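Local coordinates for protein histone-lysine N-methyltransferase SETMAR (Homo sapiens, PDB 3BO5) that methylates histone H3 through its SET methyltransferase region and is fused to a DNA-binding mariner transposase, the whole protein acting in double-strand break repair, at residues I57-C62 against D225-K230; G72-L77 against F103-L108. The protein carries 2 engineered substitutions. All blocks are in the same frame, centred on the assembly; numbering follows the deposited sequence.

Interaction 1 (I57-C62 against D225-K230). With ZN (zinc ion), chain B; ZN (zinc ion), chain D.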
loop_
_atom_site.group_PDB
_atom_site.type_symbol
_atom_site.label_atom_id
_atom_site.label_comp_id
_atom_site.label_asym_id
_atom_site.label_seq_id
_atom_site.Cartn_x
_atom_site.Cartn_y
_atom_site.Cartn_z
ATOM N N ILE A 57 -4.026 -4.160 18.895
ATOM C CA ILE A 57 -3.717 -5.571 18.659
ATOM C C ILE A 57 -4.982 -6.428 18.781
ATOM O O ILE A 57 -5.659 -6.335 19.840
ATOM C CB ILE A 57 -2.733 -6.068 19.703
ATOM C CG1 ILE A 57 -1.546 -5.116 19.793
ATOM C CG2 ILE A 57 -2.382 -7.526 19.373
ATOM C CD1 ILE A 57 -0.602 -5.413 21.021
ATOM N N THR A 58 -5.272 -7.226 17.734
ATOM C CA THR A 58 -6.388 -8.187 17.622
ATOM C C THR A 58 -5.874 -9.627 17.712
ATOM O O THR A 58 -6.579 -10.519 18.228
ATOM C CB THR A 58 -7.103 -8.111 16.204
ATOM O OG1 THR A 58 -7.370 -6.760 15.862
ATOM C CG2 THR A 58 -8.365 -8.949 16.126
ATOM N N PHE A 59 -4.652 -9.855 17.185
ATOM C CA PHE A 59 -4.170 -11.241 17.005
ATOM C C PHE A 59 -3.149 -11.608 18.028
ATOM O O PHE A 59 -2.208 -10.857 18.240
ATOM C CB PHE A 59 -3.554 -11.391 15.611
ATOM C CG PHE A 59 -4.534 -11.153 14.546
ATOM C CD1 PHE A 59 -5.681 -11.931 14.494
ATOM C CD2 PHE A 59 -4.391 -10.109 13.630
ATOM C CE1 PHE A 59 -6.679 -11.700 13.489
ATOM C CE2 PHE A 59 -5.353 -9.908 12.617
ATOM C CZ PHE A 59 -6.474 -10.674 12.545
ATOM N N PRO A 60 -3.358 -12.767 18.698
ATOM C CA PRO A 60 -2.455 -13.067 19.819
ATOM C C PRO A 60 -1.068 -13.579 19.459
ATOM O O PRO A 60 -0.191 -13.615 20.332
ATOM C CB PRO A 60 -3.160 -14.170 20.573
ATOM C CG PRO A 60 -4.132 -14.769 19.671
ATOM C CD PRO A 60 -4.501 -13.693 18.623
ATOM N N GLY A 61 -0.929 -13.888 18.190
ATOM C CA GLY A 61 0.397 -14.305 17.675
ATOM C C GLY A 61 0.653 -15.806 17.742
ATOM O O GLY A 61 -0.215 -16.619 18.153
ATOM N N CYS A 62 1.873 -16.188 17.348
ATOM C CA CYS A 62 2.235 -17.601 17.377
ATOM C C CYS A 62 2.965 -17.912 18.661
ATOM O O CYS A 62 3.360 -17.031 19.441
ATOM C CB CYS A 62 3.125 -17.903 16.188
ATOM S SG CYS A 62 4.692 -16.992 16.186
ATOM N N ASP A 225 -0.616 -6.703 13.566
ATOM C CA ASP A 225 -1.268 -6.669 14.896
ATOM C C ASP A 225 -2.778 -6.698 14.855
ATOM O O ASP A 225 -3.426 -7.214 15.734
ATOM C CB ASP A 225 -0.842 -5.420 15.653
ATOM C CG ASP A 225 0.633 -5.378 15.977
ATOM O OD1 ASP A 225 1.220 -6.403 16.146
ATOM O OD2 ASP A 225 1.226 -4.280 16.154
ATOM N N SER A 226 -3.321 -6.111 13.801
ATOM C CA SER A 226 -4.726 -5.760 13.669
ATOM C C SER A 226 -5.481 -6.494 12.607
ATOM O O SER A 226 -4.940 -6.845 11.546
ATOM C CB SER A 226 -4.755 -4.233 13.364
ATOM O OG SER A 226 -6.087 -3.770 13.143
ATOM N N MET A 227 -6.792 -6.655 12.830
ATOM C CA MET A 227 -7.669 -7.121 11.771
ATOM C C MET A 227 -7.713 -6.171 10.540
ATOM O O MET A 227 -8.070 -6.594 9.447
ATOM C CB MET A 227 -9.107 -7.261 12.305
ATOM C CG MET A 227 -9.951 -8.012 11.380
ATOM S SD MET A 227 -9.550 -9.772 11.280
ATOM C CE MET A 227 -10.660 -10.256 9.991
ATOM N N VAL A 228 -7.405 -4.900 10.761
ATOM C CA VAL A 228 -7.320 -3.931 9.658
ATOM C C VAL A 228 -5.991 -4.230 8.906
ATOM O O VAL A 228 -4.884 -4.068 9.493
ATOM C CB VAL A 228 -7.278 -2.520 10.126
ATOM C CG1 VAL A 228 -7.325 -1.598 8.846
ATOM C CG2 VAL A 228 -8.606 -2.265 10.918
ATOM N N PRO A 229 -6.104 -4.665 7.664
ATOM C CA PRO A 229 -4.862 -5.043 6.990
ATOM C C PRO A 229 -4.014 -3.876 6.543
ATOM O O PRO A 229 -4.509 -2.779 6.281
ATOM C CB PRO A 229 -5.344 -5.758 5.722
ATOM C CG PRO A 229 -6.579 -4.987 5.354
ATOM C CD PRO A 229 -7.268 -4.895 6.788
ATOM N N LYS A 230 -2.704 -4.088 6.514
ATOM C CA LYS A 230 -1.838 -3.193 5.833
ATOM C C LYS A 230 -1.961 -3.476 4.332
ATOM O O LYS A 230 -2.153 -4.617 3.917
ATOM C CB LYS A 230 -0.405 -3.543 6.267
ATOM C CG LYS A 230 -0.216 -3.510 7.747
ATOM C CD LYS A 230 -0.709 -2.210 8.404
ATOM C CE LYS A 230 -0.304 -2.225 9.894
ATOM N NZ LYS A 230 -1.114 -1.091 10.565
HETATM ZN ZN ZN B . 4.036 -15.230 14.705
HETATM ZN ZN ZN D . 5.779 -18.512 14.748
HETATM O O HOH W 1 -7.232 -3.597 15.468
#
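The backbone amides of Thr58 and Phe59 converge on a single carbonyl, Asp225 O, approaching from opposite faces of its plane. The bond from Thr58 N is short and nearly straight (2.7 Å to Asp225 O, 170° at the hydrogen), whereas Phe59 N makes a longer one of 3.3 Å to the same oxygen. This is how a pre-SET loop docks on the SET domain, at the hairpin loop between strands 217-223 and 230-235. That loop is shaped by an ST turn, in which Val228 N donates to Ser226 OG at 2.9 Å. Thr58 adds a side-chain bond: with chi1 at -47° its OG1 lies beside its own backbone N and receives Met227 N at 3.1 Å. The Phe59 ring turns its edge to the second loop, toward Met227 SD and Ser226 O. Phe59 CZ lies 3.4 Å from Met227 SD, a Met-aromatic contact. Phe59 CE2 lies 3.3 Å from Ser226 O. Thr58 CB sits over the centre of one ring face, and Phe103 packs edge-to-face with the same ring, while Cys62 further on enters the zinc cluster. A water completes the seam, accepting from Ser226 OG at 2.6 Å while also bonded to Thr58 OG1.

Interaction 2 (G72-L77 against F103-L108). With ZN (zinc ion), chain B; ZN (zinc ion), chain D; ZN (zinc ion), chain C.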
loop_
_atom_site.group_PDB
_atom_site.type_symbol
_atom_site.label_atom_id
_atom_site.label_comp_id
_atom_site.label_asym_id
_atom_site.label_seq_id
_atom_site.Cartn_x
_atom_site.Cartn_y
_atom_site.Cartn_z
ATOM N N GLY A 72 3.815 -25.291 9.579
ATOM C CA GLY A 72 3.591 -26.541 10.273
ATOM C C GLY A 72 3.551 -26.320 11.770
ATOM O O GLY A 72 2.714 -26.935 12.454
ATOM N N THR A 73 4.444 -25.444 12.261
ATOM C CA THR A 73 4.567 -25.247 13.711
ATOM C C THR A 73 4.249 -23.791 14.109
ATOM O O THR A 73 4.036 -23.472 15.271
ATOM C CB THR A 73 5.933 -25.682 14.238
ATOM O OG1 THR A 73 6.956 -25.013 13.510
ATOM C CG2 THR A 73 6.147 -27.177 13.951
ATOM N N CYS A 74 4.169 -22.923 13.124
ATOM C CA CYS A 74 3.932 -21.495 13.384
ATOM C C CYS A 74 2.546 -21.140 12.945
ATOM O O CYS A 74 2.204 -21.304 11.759
ATOM C CB CYS A 74 4.931 -20.660 12.591
ATOM S SG CYS A 74 4.578 -18.900 12.854
ATOM N N SER A 75 1.713 -20.746 13.906
ATOM C CA SER A 75 0.296 -20.427 13.561
ATOM C C SER A 75 0.160 -19.175 12.721
ATOM O O SER A 75 -0.886 -18.887 12.138
ATOM C CB SER A 75 -0.608 -20.330 14.796
ATOM O OG SER A 75 -0.102 -19.439 15.768
ATOM N N CYS A 76 1.239 -18.398 12.634
ATOM C CA CYS A 76 1.287 -17.294 11.673
ATOM C C CYS A 76 1.559 -17.703 10.223
ATOM O O CYS A 76 1.447 -16.836 9.331
ATOM C CB CYS A 76 2.322 -16.222 12.094
ATOM S SG CYS A 76 2.001 -15.537 13.676
ATOM N N LEU A 77 1.971 -18.946 9.998
ATOM C CA LEU A 77 2.393 -19.435 8.707
ATOM C C LEU A 77 1.527 -20.587 8.254
ATOM O O LEU A 77 2.057 -21.584 7.734
ATOM C CB LEU A 77 3.832 -19.914 8.739
ATOM C CG LEU A 77 4.836 -18.794 8.966
ATOM C CD1 LEU A 77 6.297 -19.281 8.948
ATOM C CD2 LEU A 77 4.673 -17.698 7.959
ATOM N N PHE A 103 -0.428 -13.327 7.079
ATOM C CA PHE A 103 -0.222 -12.802 8.427
ATOM C C PHE A 103 1.253 -12.739 8.698
ATOM O O PHE A 103 1.921 -13.711 8.511
ATOM C CB PHE A 103 -0.881 -13.744 9.445
ATOM C CG PHE A 103 -2.353 -13.681 9.389
ATOM C CD1 PHE A 103 -3.052 -12.836 10.273
ATOM C CD2 PHE A 103 -3.052 -14.480 8.472
ATOM C CE1 PHE A 103 -4.459 -12.759 10.223
ATOM C CE2 PHE A 103 -4.480 -14.413 8.422
ATOM C CZ PHE A 103 -5.140 -13.573 9.291
ATOM N N GLU A 104 1.742 -11.585 9.099
ATOM C CA GLU A 104 3.125 -11.484 9.664
ATOM C C GLU A 104 3.122 -11.804 11.155
ATOM O O GLU A 104 2.110 -11.616 11.861
ATOM C CB GLU A 104 3.714 -10.071 9.445
ATOM C CG GLU A 104 3.955 -9.846 7.975
ATOM C CD GLU A 104 4.932 -8.691 7.685
ATOM O OE1 GLU A 104 5.422 -7.988 8.620
ATOM O OE2 GLU A 104 5.107 -8.512 6.457
ATOM N N CYS A 105 4.307 -12.206 11.662
ATOM C CA CYS A 105 4.467 -12.259 13.117
ATOM C C CYS A 105 4.350 -10.819 13.633
ATOM O O CYS A 105 4.617 -9.867 12.915
ATOM C CB CYS A 105 5.765 -12.941 13.459
ATOM S SG CYS A 105 5.676 -14.643 13.127
ATOM N N ASN A 106 3.781 -10.688 14.846
ATOM C CA ASN A 106 3.395 -9.398 15.353
ATOM C C ASN A 106 4.015 -9.081 16.696
ATOM O O ASN A 106 4.944 -9.722 17.117
ATOM C CB ASN A 106 1.882 -9.235 15.323
ATOM C CG ASN A 106 1.173 -10.111 16.331
ATOM O OD1 ASN A 106 1.755 -10.538 17.313
ATOM N ND2 ASN A 106 -0.146 -10.318 16.128
ATOM N N VAL A 107 3.500 -8.034 17.344
ATOM C CA VAL A 107 4.174 -7.588 18.574
ATOM C C VAL A 107 4.057 -8.663 19.690
ATOM O O VAL A 107 4.837 -8.655 20.659
ATOM C CB VAL A 107 3.580 -6.232 19.003
ATOM C CG1 VAL A 107 2.131 -6.373 19.436
ATOM C CG2 VAL A 107 4.475 -5.541 20.067
ATOM N N LEU A 108 3.082 -9.554 19.552
ATOM C CA LEU A 108 2.886 -10.562 20.569
ATOM C C LEU A 108 3.588 -11.879 20.317
ATOM O O LEU A 108 3.644 -12.773 21.241
ATOM C CB LEU A 108 1.415 -10.804 20.774
ATOM C CG LEU A 108 0.707 -9.525 21.234
ATOM C CD1 LEU A 108 -0.711 -10.025 21.461
ATOM C CD2 LEU A 108 1.324 -8.879 22.492
HETATM ZN ZN ZN B . 4.036 -15.230 14.705
HETATM ZN ZN ZN D . 5.779 -18.512 14.748
HETATM ZN ZN ZN C . 7.857 -15.269 13.789
HETATM O O HOH W 2 0.615 -15.964 6.919
#
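Cys76 and Cys105 are joined by a metal rather than by direct bonding: their sulfurs, SG to SG 3.8 Å apart, meet on one zinc ion, zinc B. Cys76 SG binds zinc B at 2.3 Å and Cys105 SG binds zinc B at 2.4 Å, and Cys62 and Cys109 complete the tetrahedral set. Cys105 SG also binds zinc C, again at 2.4 Å, and is therefore a bridging thiolate; Cys69, Cys111 and Cys115 supply the rest of that site. Cys74 SG holds zinc D together with Cys62, Cys64 and Cys69. The result is the triangular three-zinc cluster of the pre-SET domain. Two cysteines of the first loop, separated by Ser75, reach different metals with different torsions. Cys74 has its sulfur opposite the backbone N (chi1 177°), while that of Cys76 lies opposite its carbonyl carbon (chi1 -59°). A bond from Leu77 N to Cys74 O, 3.0 Å long, closes a type I beta turn over 74-77. Away from the metals, Cys76 O and Phe103 O are two acceptors only 3.3 Å apart. A water links the two segments there, 2.7 Å from Cys76 O and accepting from Phe103 N at 2.8 Å. With sulfur shared between metals, the cluster needs fewer cysteines than three separate sites would, and each bridging thiolate probably carries less negative charge than a terminal one, since two cations draw on it.

How the interactions relate
Interactions 1 and 2, with centres about 10 Å apart, show how a metal cluster can be coupled to a neighbouring domain. Zinc B and zinc D, 3.7 Å from each other, are common to both: Cys62 of 57-62 bridges them, while 72-77 binds each through one cysteine. The two contacts also touch directly. Phe59 O probably accepts from Asn106 ND2 and Asp225 OD1 from Val107 N, both at 3.0 Å, so 103-108 is tied to both segments of interaction 1. The S-adenosyl-L-homocysteine pocket lies away from both contacts, among SET and post-SET residues, and the fourth zinc, on Cys213, Cys274, Cys276 and Cys281, belongs to neither contact.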